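Long-range contact in Cag pathogenicity island protein (Cag10) (Helicobacter pylori 26695, PDB 6IQT), which is a VirB8 homologue of the Cag type IV secretion system, probably serving as a membrane-anchored assembly component through its soluble VirB8 domain: residues L42-R53 with M72-D82. Numbering follows the deposited sequence.
Sequences LFGYSKNSLRDR and MFNENIRQFVD
Y45 lays one ring face on the last turn of the helix that ends at F80. F80 CB stands 3.8 Å from the Y45 ring centroid and 27° off the ring normal, which meets the geometry of a CH-pi contact. The two aromatic rings themselves meet obliquely, their planes inclined at 53°. With CG anti to the backbone N (chi1 -179°), the tyrosine ring is carried across the helix end, where its hydroxyl donates to V81 O, OH to O 2.6 Å. The accepting carbonyl belongs to the residue where the chain leaves helical geometry with positive phi, so the bond ties down the helix exit.

Around the end of helix 30-43, N76 presents its amide to several backbone oxygens. Its ND2 makes a weak, bent bond to L42 O (124° at the hydrogen) and donates to a water that in turn donates to G44 O; a second water donates to both N76 OD1 and F43 O. The side-chain amide thereby serves carbonyls at a helix terminus, partly through solvent.

Towards the N-terminal side of N76 the contact turns apolar. The selenomethionine M72, bent at chi3 (56°), brings CE to 3.7 Å from L42 CD2 and also against F43 CE1. F73 meets L50 CD2 through CZ, and R53 CD approaches the edge of its ring in plane, CD to CE1 3.8 Å.

Y45 in the connection and the adjoining ends of helices 30-43 and 50-59 pack together on helix 66-80, an arrangement consistent with the NTF2-like fold of VirB8 domains. Beneath, F43 touches strands 84-98, 105-117 and 154-163, and Y45 pairs by backbone with A86 of strand 84-98.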
# COMPACT_ATOMS: atom_id res chain seq x y z
N LEU A 42 -0.07 -2.43 14.03
CA LEU A 42 0.86 -2.60 12.92
C LEU A 42 1.80 -1.40 12.75
O LEU A 42 3.01 -1.58 12.56
CB LEU A 42 0.09 -2.85 11.63
CG LEU A 42 0.94 -3.07 10.38
CD1 LEU A 42 1.84 -4.31 10.52
CD2 LEU A 42 0.07 -3.18 9.16
N PHE A 43 1.25 -0.18 12.79
CA PHE A 43 2.04 1.02 12.52
C PHE A 43 2.57 1.69 13.78
O PHE A 43 3.50 2.51 13.69
CB PHE A 43 1.21 2.03 11.72
CG PHE A 43 0.88 1.58 10.33
CD1 PHE A 43 1.82 1.66 9.32
CD2 PHE A 43 -0.37 1.06 10.04
CE1 PHE A 43 1.52 1.24 8.04
CE2 PHE A 43 -0.67 0.63 8.75
CZ PHE A 43 0.27 0.72 7.76
N GLY A 44 2.02 1.37 14.95
CA GLY A 44 2.48 1.94 16.19
C GLY A 44 3.62 1.13 16.78
O GLY A 44 3.96 0.07 16.27
N TYR A 45 4.20 1.66 17.86
CA TYR A 45 5.42 1.08 18.41
C TYR A 45 5.67 1.59 19.82
O TYR A 45 5.60 2.80 20.06
CB TYR A 45 6.64 1.40 17.53
CG TYR A 45 7.93 0.79 18.04
CD1 TYR A 45 8.28 -0.51 17.71
CD2 TYR A 45 8.78 1.51 18.88
CE1 TYR A 45 9.45 -1.08 18.19
CE2 TYR A 45 9.96 0.94 19.38
CZ TYR A 45 10.29 -0.35 19.01
OH TYR A 45 11.45 -0.94 19.45
N SER A 46 5.99 0.67 20.72
CA SER A 46 6.47 0.99 22.06
C SER A 46 7.53 -0.05 22.41
O SER A 46 7.35 -1.23 22.12
CB SER A 46 5.35 0.97 23.10
OG SER A 46 5.87 1.12 24.41
N LYS A 47 8.62 0.39 23.03
CA LYS A 47 9.71 -0.54 23.33
C LYS A 47 9.37 -1.52 24.45
O LYS A 47 10.08 -2.52 24.60
CB LYS A 47 10.99 0.24 23.69
CG LYS A 47 10.92 0.99 25.02
CD LYS A 47 12.10 1.92 25.20
CE LYS A 47 12.02 2.65 26.54
NZ LYS A 47 12.97 3.79 26.61
N ASN A 48 8.30 -1.29 25.22
CA ASN A 48 8.07 -2.04 26.45
C ASN A 48 7.16 -3.26 26.30
O ASN A 48 7.11 -4.08 27.23
CB ASN A 48 7.48 -1.12 27.52
CG ASN A 48 8.44 -0.03 27.94
OD1 ASN A 48 8.19 1.16 27.74
ND2 ASN A 48 9.57 -0.43 28.52
N SER A 49 6.45 -3.42 25.17
CA SER A 49 5.42 -4.46 25.08
C SER A 49 5.49 -5.23 23.77
O SER A 49 4.45 -5.67 23.25
CB SER A 49 4.03 -3.85 25.25
OG SER A 49 3.86 -2.70 24.41
N LEU A 50 6.69 -5.42 23.21
CA LEU A 50 6.83 -5.88 21.82
C LEU A 50 6.27 -7.28 21.62
O LEU A 50 5.61 -7.54 20.62
CB LEU A 50 8.29 -5.82 21.38
CG LEU A 50 8.82 -4.43 21.04
CD1 LEU A 50 10.30 -4.50 20.65
CD2 LEU A 50 7.98 -3.84 19.92
N ARG A 51 6.53 -8.19 22.56
CA ARG A 51 6.04 -9.56 22.39
C ARG A 51 4.51 -9.60 22.37
O ARG A 51 3.91 -10.28 21.53
CB ARG A 51 6.56 -10.47 23.51
CG ARG A 51 5.96 -11.90 23.49
CD ARG A 51 4.93 -12.08 24.61
NE ARG A 51 4.49 -13.47 24.79
CZ ARG A 51 4.04 -13.96 25.95
NH1 ARG A 51 3.97 -13.19 27.03
NH2 ARG A 51 3.67 -15.23 26.03
N ASP A 52 3.88 -8.90 23.32
CA ASP A 52 2.41 -8.86 23.34
C ASP A 52 1.87 -8.18 22.09
O ASP A 52 0.84 -8.60 21.54
CB ASP A 52 1.92 -8.14 24.61
CG ASP A 52 2.32 -8.87 25.92
OD1 ASP A 52 2.55 -10.10 25.89
OD2 ASP A 52 2.39 -8.20 26.97
N ARG A 53 2.56 -7.14 21.61
CA ARG A 53 2.13 -6.46 20.38
C ARG A 53 2.15 -7.41 19.19
O ARG A 53 1.19 -7.47 18.42
CB ARG A 53 3.01 -5.23 20.10
CG ARG A 53 2.62 -4.51 18.77
CD ARG A 53 3.56 -3.36 18.41
NE ARG A 53 3.55 -2.34 19.46
CZ ARG A 53 2.68 -1.33 19.52
NH1 ARG A 53 1.75 -1.16 18.57
NH2 ARG A 53 2.76 -0.48 20.53
N MSE A 72 6.74 -6.00 8.58
CA MSE A 72 6.53 -4.60 8.93
C MSE A 72 6.79 -4.33 10.40
O MSE A 72 7.31 -3.27 10.77
CB MSE A 72 5.10 -4.19 8.55
CG MSE A 72 4.81 -4.40 7.09
SE MSE A 72 3.01 -3.91 6.64
CE MSE A 72 3.07 -2.10 7.30
N PHE A 73 6.39 -5.28 11.23
CA PHE A 73 6.71 -5.22 12.65
C PHE A 73 8.22 -5.13 12.86
O PHE A 73 8.70 -4.26 13.61
CB PHE A 73 6.11 -6.46 13.33
CG PHE A 73 6.42 -6.60 14.81
CD1 PHE A 73 5.69 -5.91 15.76
CD2 PHE A 73 7.41 -7.47 15.23
CE1 PHE A 73 5.95 -6.06 17.11
CE2 PHE A 73 7.68 -7.63 16.59
CZ PHE A 73 6.95 -6.92 17.53
N ASN A 74 8.98 -6.00 12.19
CA ASN A 74 10.43 -6.01 12.37
C ASN A 74 11.08 -4.73 11.86
O ASN A 74 12.10 -4.29 12.42
CB ASN A 74 11.05 -7.22 11.66
CG ASN A 74 10.79 -8.53 12.39
OD1 ASN A 74 10.58 -8.55 13.61
ND2 ASN A 74 10.78 -9.63 11.66
N GLU A 75 10.53 -4.12 10.81
CA GLU A 75 11.07 -2.85 10.33
C GLU A 75 10.91 -1.74 11.37
O GLU A 75 11.81 -0.91 11.55
CB GLU A 75 10.40 -2.48 9.00
CG GLU A 75 11.19 -1.49 8.12
CD GLU A 75 12.70 -1.69 8.18
OE1 GLU A 75 13.42 -0.68 8.38
OE2 GLU A 75 13.18 -2.84 8.02
N ASN A 76 9.77 -1.71 12.08
CA ASN A 76 9.62 -0.74 13.17
C ASN A 76 10.68 -0.94 14.25
O ASN A 76 11.22 0.03 14.80
CB ASN A 76 8.23 -0.83 13.81
CG ASN A 76 7.11 -0.32 12.91
OD1 ASN A 76 7.34 0.39 11.93
ND2 ASN A 76 5.88 -0.67 13.25
N ILE A 77 10.94 -2.20 14.62
CA ILE A 77 11.95 -2.47 15.63
C ILE A 77 13.30 -1.91 15.18
O ILE A 77 14.01 -1.26 15.95
CB ILE A 77 12.05 -3.97 15.92
CG1 ILE A 77 10.69 -4.53 16.36
CG2 ILE A 77 13.14 -4.25 16.98
CD1 ILE A 77 10.71 -6.00 16.65
N ARG A 78 13.65 -2.16 13.92
CA ARG A 78 14.98 -1.80 13.42
C ARG A 78 15.22 -0.30 13.48
O ARG A 78 16.34 0.15 13.75
CB ARG A 78 15.17 -2.31 11.99
CG ARG A 78 15.34 -3.80 11.91
CD ARG A 78 16.04 -4.18 10.62
NE ARG A 78 15.22 -5.04 9.76
CZ ARG A 78 14.81 -6.27 10.06
NH1 ARG A 78 15.11 -6.83 11.23
NH2 ARG A 78 14.09 -6.95 9.19
N GLN A 79 14.19 0.49 13.22
CA GLN A 79 14.35 1.93 13.09
C GLN A 79 14.07 2.69 14.38
O GLN A 79 14.74 3.69 14.64
CB GLN A 79 13.46 2.45 11.96
CG GLN A 79 13.79 1.81 10.59
CD GLN A 79 15.31 1.69 10.28
OE1 GLN A 79 16.12 2.51 10.72
NE2 GLN A 79 15.68 0.67 9.48
N PHE A 80 13.14 2.21 15.22
CA PHE A 80 12.79 2.92 16.45
C PHE A 80 13.57 2.45 17.67
O PHE A 80 13.73 3.23 18.62
CB PHE A 80 11.30 2.78 16.72
CG PHE A 80 10.42 3.31 15.63
CD1 PHE A 80 10.76 4.47 14.94
CD2 PHE A 80 9.26 2.64 15.29
CE1 PHE A 80 9.94 4.96 13.93
CE2 PHE A 80 8.44 3.12 14.27
CZ PHE A 80 8.77 4.28 13.59
N VAL A 81 14.08 1.21 17.67
CA VAL A 81 14.82 0.58 18.77
C VAL A 81 14.26 0.97 20.15
O VAL A 81 13.04 0.93 20.37
CB VAL A 81 16.34 0.86 18.67
CG1 VAL A 81 16.93 0.07 17.50
CG2 VAL A 81 16.66 2.35 18.51
N ASP A 82 15.14 1.31 21.09
CA ASP A 82 14.74 1.71 22.43
C ASP A 82 14.72 3.22 22.61
O ASP A 82 14.71 3.71 23.75
CB ASP A 82 15.65 1.06 23.48
CG ASP A 82 17.06 1.64 23.46
OD1 ASP A 82 17.62 1.86 22.36
OD2 ASP A 82 17.62 1.87 24.56
O HOH W 1 5.39 2.60 11.65
O HOH W 2 5.68 -2.07 15.68